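Local coordinates for N-acetylglucosamine-specific lectin (Saxidomus purpuratus, PDB 6A7T), which binds N-acetylated amino sugars such as N-acetylglucosamine, as a bivalve C-type lectin whose carbohydrate recognition does not depend on calcium, at residues D72-I75 with R76-S80; W94-E97 with H98-Y101; S52-F55 with C56-K59. All coordinates share one frame; numbering follows the deposited sequence. Where two conformers were deposited one is given.

How the contacts relate
Followed from the N terminus, the three contacts lie in series along the C-type lectin domain, none nesting within or crossing another, and each is local. Contact 3 comes first, over the last turns of helix 49-58, which a disulfide from C56 ties to strand 149-155. Contact 1 follows in helix 69-80, on the opposite side of the chain's centre, its centre about 21 Å from that of contact 3. The chain then enters strand 87-95, and contact 2 closes the tight loop that returns it as strand 100-103. Contacts 3 and 1 each lie within one helix and close no loop; contact 2 joins two neighbouring strands of a sheet, of which 100-103 is the outermost.

Contact 1: D72-I75 with R76-S80; sequences DDFI and RGILS
D72 to L79 wind as regular α-helix, with i to i+4 bonds from R76 N to D72 O, G77 N to D73 O, I78 N to F74 O and L79 N to I75 O, the last 2.9 Å long and almost straight. On this frame R76 turns back one helical turn to meet two aspartates. Its NH2 donates to D72 OD2 at 2.8 Å, reaching the syn side of that oxygen but 32° out of the carboxylate plane, while NH1 gives the same oxygen a weak bond. NH1 also forms a salt bridge with D73 OD1 at 3.2 Å, and a water joins these two atoms. A bend at chi3 (-51°) folds the arginine chain back and brings D72 OD2 and D73 OD1 to the guanidinium edge, both carboxylates being turned steeply against its plane. The other D72 oxygen, OD1, is held by the hydroxyl of Y128, and R76 NH2 also donates to the carbonyl of W136. On other sides of the helix, I78 CG1 lies over one face of the F74 ring, 4.2 Å from its centroid, a CH-pi contact displaced toward the rim. I75 and L79 run side by side, CG2 to CD1 3.7 Å. In this second helix of the C-type lectin domain, I75 lies beside calcium ligand E71 and, with L79, packs on Y128 of strand 125-131; D72 and R76 touch strand 134-141, at W138 and Q137, and F74 and I78 touch F42 of strand 38-47.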
# COMPACT_ATOMS: atom_id res chain seq x y z
N ASP B 72 -1.75 -6.03 -12.27
CA ASP B 72 -1.61 -7.47 -12.48
C ASP B 72 -2.32 -7.84 -13.78
O ASP B 72 -1.78 -8.59 -14.58
CB ASP B 72 -2.21 -8.25 -11.31
CG ASP B 72 -2.13 -9.76 -11.45
OD1 ASP B 72 -1.02 -10.27 -11.31
OD2 ASP B 72 -3.19 -10.40 -11.59
N ASP B 73 -3.53 -7.30 -14.01
CA ASP B 73 -4.27 -7.62 -15.25
C ASP B 73 -3.57 -7.10 -16.52
O ASP B 73 -3.51 -7.83 -17.53
CB ASP B 73 -5.69 -7.07 -15.17
CG ASP B 73 -6.60 -7.86 -14.24
OD1 ASP B 73 -6.27 -8.99 -13.89
OD2 ASP B 73 -7.62 -7.28 -13.85
N PHE B 74 -3.03 -5.87 -16.46
CA PHE B 74 -2.30 -5.30 -17.56
C PHE B 74 -1.13 -6.22 -17.91
O PHE B 74 -0.84 -6.47 -19.06
CB PHE B 74 -1.79 -3.89 -17.25
CG PHE B 74 -0.68 -3.42 -18.16
CD1 PHE B 74 -0.95 -3.02 -19.46
CD2 PHE B 74 0.64 -3.45 -17.73
CE1 PHE B 74 0.06 -2.61 -20.31
CE2 PHE B 74 1.65 -3.05 -18.59
CZ PHE B 74 1.37 -2.62 -19.87
N ILE B 75 -0.41 -6.67 -16.88
CA ILE B 75 0.80 -7.48 -17.15
C ILE B 75 0.34 -8.79 -17.83
O ILE B 75 0.91 -9.25 -18.85
CB ILE B 75 1.60 -7.72 -15.86
CG1 ILE B 75 2.30 -6.44 -15.40
CG2 ILE B 75 2.57 -8.90 -15.99
CD1 ILE B 75 2.77 -6.45 -13.97
N ARG B 76 -0.68 -9.43 -17.25
CA ARG B 76 -1.21 -10.70 -17.81
C ARG B 76 -1.62 -10.52 -19.28
O ARG B 76 -1.38 -11.41 -20.12
CB ARG B 76 -2.38 -11.21 -16.96
CG ARG B 76 -2.91 -12.57 -17.40
CD ARG B 76 -3.79 -13.31 -16.42
NE ARG B 76 -3.22 -13.42 -15.09
CZ ARG B 76 -3.42 -12.55 -14.10
NH1 ARG B 76 -4.28 -11.53 -14.22
NH2 ARG B 76 -2.70 -12.70 -13.02
N GLY B 77 -2.25 -9.39 -19.59
CA GLY B 77 -2.62 -9.06 -20.99
C GLY B 77 -1.43 -9.11 -21.94
O GLY B 77 -1.51 -9.71 -23.03
N ILE B 78 -0.31 -8.54 -21.53
CA ILE B 78 0.89 -8.51 -22.35
C ILE B 78 1.47 -9.92 -22.44
O ILE B 78 1.89 -10.40 -23.54
CB ILE B 78 1.94 -7.50 -21.84
CG1 ILE B 78 1.40 -6.07 -21.75
CG2 ILE B 78 3.20 -7.55 -22.66
CD1 ILE B 78 0.88 -5.53 -23.07
N LEU B 79 1.63 -10.59 -21.28
CA LEU B 79 2.31 -11.91 -21.27
C LEU B 79 1.51 -12.97 -22.04
O LEU B 79 2.12 -13.82 -22.67
CB LEU B 79 2.54 -12.37 -19.82
CG LEU B 79 3.40 -11.43 -18.99
CD1 LEU B 79 3.68 -12.02 -17.63
CD2 LEU B 79 4.72 -11.06 -19.67
N SER B 80 0.17 -12.88 -21.99
CA SER B 80 -0.65 -13.85 -22.67
C SER B 80 -0.73 -13.52 -24.17
O SER B 80 -1.16 -14.36 -24.94
CB SER B 80 -2.01 -13.94 -22.02
OG SER B 80 -2.69 -12.70 -22.14
O HOH W 1 -6.45 -11.00 -16.08

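Contact 2: W94-E97 with H98-Y101; sequences WNEE and HNDY
The turn of the β-hairpin formed by strands 87-95 and 100-103 brings W94 against D100 and Y101. W94 and Y101 are a non-hydrogen-bonded antiparallel pair with side chains on the same face of the sheet, and their rings meet edge-to-face: W94 CE3 stands over the centre of the Y101 ring, with planes at 84° and the centroid of the indole's six-membered ring 5.2 Å from that of Y101. With its CG anti to the backbone N (chi1 -178°), the indole lies across the neighbouring strand, one face over D100, whose CA is 3.5 Å from CZ3. N99 OD1 comes to the edge of the same ring at CZ2, its amide nearly perpendicular to the indole. The hairpin closes in a G1 β-bulge, in which N99, with positive phi (55°), and D100 both face N95. N95 O accepts a 3.3 Å bond from D100 N and a weak one from N99 N, while N95 N returns a bond to D100 O. At the pyrrole edge of the indole, NE1 donates to E96 OE1 at 2.9 Å; that oxygen also takes a salt bridge from K123. Beyond the turn, Y101 OH is bonded to the backbone N of N122 and G124 and weakly to D140, seen to bind a second calcium ion in this protein, though none is bound there in this chain.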
# COMPACT_ATOMS: atom_id res chain seq x y z
N TRP B 94 12.64 -13.35 -1.39
CA TRP B 94 12.78 -13.63 0.04
C TRP B 94 13.83 -12.74 0.67
O TRP B 94 14.90 -12.55 0.13
CB TRP B 94 13.25 -15.07 0.22
CG TRP B 94 13.34 -15.39 1.68
CD1 TRP B 94 14.45 -15.43 2.47
CD2 TRP B 94 12.22 -15.70 2.50
NE1 TRP B 94 14.07 -15.71 3.77
CE2 TRP B 94 12.72 -15.92 3.80
CE3 TRP B 94 10.85 -15.83 2.27
CZ2 TRP B 94 11.87 -16.24 4.86
CZ3 TRP B 94 10.02 -16.15 3.32
CH2 TRP B 94 10.53 -16.37 4.60
N ASN B 95 13.52 -12.22 1.85
CA ASN B 95 14.54 -11.47 2.64
C ASN B 95 14.53 -12.07 4.04
O ASN B 95 13.47 -12.23 4.63
CB ASN B 95 14.33 -9.96 2.61
CG ASN B 95 15.45 -9.21 3.29
OD1 ASN B 95 16.40 -8.73 2.65
ND2 ASN B 95 15.37 -9.11 4.59
N GLU B 96 15.72 -12.47 4.49
CA GLU B 96 15.83 -13.21 5.74
C GLU B 96 15.54 -12.26 6.90
O GLU B 96 14.82 -12.64 7.81
CB GLU B 96 17.19 -13.90 5.89
CG GLU B 96 17.25 -14.89 7.04
CD GLU B 96 16.29 -16.07 7.02
OE1 GLU B 96 15.82 -16.45 5.93
OE2 GLU B 96 16.01 -16.64 8.11
N GLU B 97 16.07 -11.03 6.85
CA GLU B 97 15.77 -10.11 8.00
C GLU B 97 14.27 -9.78 8.04
O GLU B 97 13.66 -9.76 9.09
CB GLU B 97 16.58 -8.83 7.95
CG GLU B 97 18.01 -9.04 8.38
CD GLU B 97 19.01 -9.35 7.28
OE1 GLU B 97 18.58 -9.76 6.13
OE2 GLU B 97 20.21 -9.13 7.57
N HIS B 98 13.65 -9.51 6.88
CA HIS B 98 12.18 -9.33 6.81
C HIS B 98 11.47 -10.62 7.22
O HIS B 98 10.39 -10.57 7.71
CB HIS B 98 11.77 -8.90 5.40
CG HIS B 98 12.10 -7.48 5.08
ND1 HIS B 98 11.63 -6.41 5.86
CD2 HIS B 98 12.79 -6.94 4.05
CE1 HIS B 98 12.08 -5.28 5.34
NE2 HIS B 98 12.78 -5.57 4.23
N ASN B 99 12.12 -11.76 6.96
CA ASN B 99 11.59 -13.11 7.16
C ASN B 99 10.27 -13.25 6.41
O ASN B 99 9.29 -13.85 6.90
CB ASN B 99 11.45 -13.49 8.65
CG ASN B 99 11.16 -14.97 8.88
OD1 ASN B 99 11.65 -15.86 8.19
ND2 ASN B 99 10.38 -15.27 9.91
N ASP B 100 10.26 -12.73 5.17
CA ASP B 100 9.09 -12.89 4.31
C ASP B 100 9.43 -12.60 2.85
O ASP B 100 10.54 -12.19 2.50
CB ASP B 100 7.90 -12.03 4.76
CG ASP B 100 8.04 -10.52 4.66
OD1 ASP B 100 8.88 -10.00 3.88
OD2 ASP B 100 7.28 -9.83 5.40
N TYR B 101 8.44 -12.86 2.01
CA TYR B 101 8.43 -12.40 0.61
C TYR B 101 7.79 -11.01 0.51
O TYR B 101 6.71 -10.83 0.98
CB TYR B 101 7.63 -13.34 -0.28
CG TYR B 101 8.27 -14.66 -0.62
CD1 TYR B 101 9.43 -14.73 -1.38
CD2 TYR B 101 7.67 -15.84 -0.23
CE1 TYR B 101 9.99 -15.96 -1.71
CE2 TYR B 101 8.21 -17.08 -0.56
CZ TYR B 101 9.36 -17.14 -1.34
OH TYR B 101 9.98 -18.34 -1.65

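Contact 3: S52-F55 with C56-K59; sequences SKAF and CESK
K53 and E57, one helical turn apart, slant across each other so that the ammonium NZ meets carboxylate oxygen OE2, a salt bridge modelled at a very short 2.5 Å. The lysine is fully extended as far as CE and bends only at chi4 (-61°), which turns NZ onto the oxygen. A water that accepts from NZ and donates to E57 OE1 bridges the two groups by a second route; the direct distance is short enough to be doubtful in detail. Farther round, F55 and K59 also cross: the aliphatic CE of K59 lies 3.6 Å from F55 CE1, with CG of K59 farther off, above one face near the rim, while R47 of strand 38-47 makes a cation-pi contact with the same ring. All this belongs to the closing turns of helix 49-58, one of the two helices of this C-type lectin domain, where C56 N to S52 O, E57 N to K53 O and S58 N to A54 O keep the i to i+4 pattern. At the end F55 O takes a 2.6 Å bond from S58 OG, in the carbonyl plane and on a lone pair, and a weak one from K59 N. The serine oxygen reaches it because chi1 (89°) places OG between the backbone N and the carbonyl carbon. On the buried side, C56 SG forms a disulfide with C153 SG of strand 149-155, with L63 alongside and S52 OG bonded to G48 O.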
# COMPACT_ATOMS: atom_id res chain seq x y z
N SER B 52 18.74 -9.70 -13.70
CA SER B 52 17.60 -8.99 -14.14
C SER B 52 17.40 -7.76 -13.24
O SER B 52 17.15 -6.69 -13.74
CB SER B 52 16.35 -9.84 -14.13
OG SER B 52 16.51 -11.00 -14.93
N LYS B 53 17.58 -7.95 -11.94
CA LYS B 53 17.53 -6.81 -10.98
C LYS B 53 18.53 -5.73 -11.40
O LYS B 53 18.19 -4.54 -11.54
CB LYS B 53 17.79 -7.29 -9.57
CG LYS B 53 17.76 -6.17 -8.52
CD LYS B 53 17.98 -6.72 -7.13
CE LYS B 53 18.12 -5.62 -6.10
NZ LYS B 53 19.28 -4.77 -6.43
N ALA B 54 19.78 -6.16 -11.64
CA ALA B 54 20.83 -5.20 -12.11
C ALA B 54 20.47 -4.56 -13.45
O ALA B 54 20.77 -3.39 -13.66
CB ALA B 54 22.16 -5.89 -12.20
N PHE B 55 19.94 -5.34 -14.41
CA PHE B 55 19.55 -4.82 -15.68
C PHE B 55 18.54 -3.68 -15.50
O PHE B 55 18.69 -2.62 -16.13
CB PHE B 55 18.98 -5.92 -16.59
CG PHE B 55 18.40 -5.41 -17.88
CD1 PHE B 55 19.21 -4.90 -18.91
CD2 PHE B 55 17.02 -5.35 -18.07
CE1 PHE B 55 18.65 -4.40 -20.07
CE2 PHE B 55 16.47 -4.84 -19.22
CZ PHE B 55 17.28 -4.37 -20.23
N CYS B 56 17.51 -3.90 -14.69
CA CYS B 56 16.49 -2.87 -14.58
C CYS B 56 17.12 -1.60 -13.96
O CYS B 56 16.82 -0.45 -14.36
CB CYS B 56 15.32 -3.37 -13.76
SG CYS B 56 14.35 -4.61 -14.64
N GLU B 57 18.01 -1.81 -13.01
CA GLU B 57 18.76 -0.65 -12.39
C GLU B 57 19.57 0.13 -13.44
O GLU B 57 19.59 1.37 -13.41
CB GLU B 57 19.62 -1.14 -11.24
CG GLU B 57 18.83 -1.60 -10.02
CD GLU B 57 19.60 -2.48 -9.04
OE1 GLU B 57 20.75 -2.85 -9.35
OE2 GLU B 57 19.03 -2.86 -8.00
N SER B 58 20.14 -0.58 -14.43
CA SER B 58 20.91 0.02 -15.53
C SER B 58 20.06 0.94 -16.42
O SER B 58 20.61 1.81 -17.13
CB SER B 58 21.59 -1.08 -16.34
OG SER B 58 20.74 -1.53 -17.38
N LYS B 59 18.72 0.79 -16.38
CA LYS B 59 17.78 1.61 -17.15
C LYS B 59 17.07 2.64 -16.25
O LYS B 59 16.04 3.21 -16.62
CB LYS B 59 16.76 0.68 -17.82
CG LYS B 59 17.37 -0.41 -18.68
CD LYS B 59 18.16 0.13 -19.85
CE LYS B 59 18.40 -0.94 -20.89
NZ LYS B 59 17.91 -0.52 -22.22
O HOH W 2 21.75 -5.41 -7.93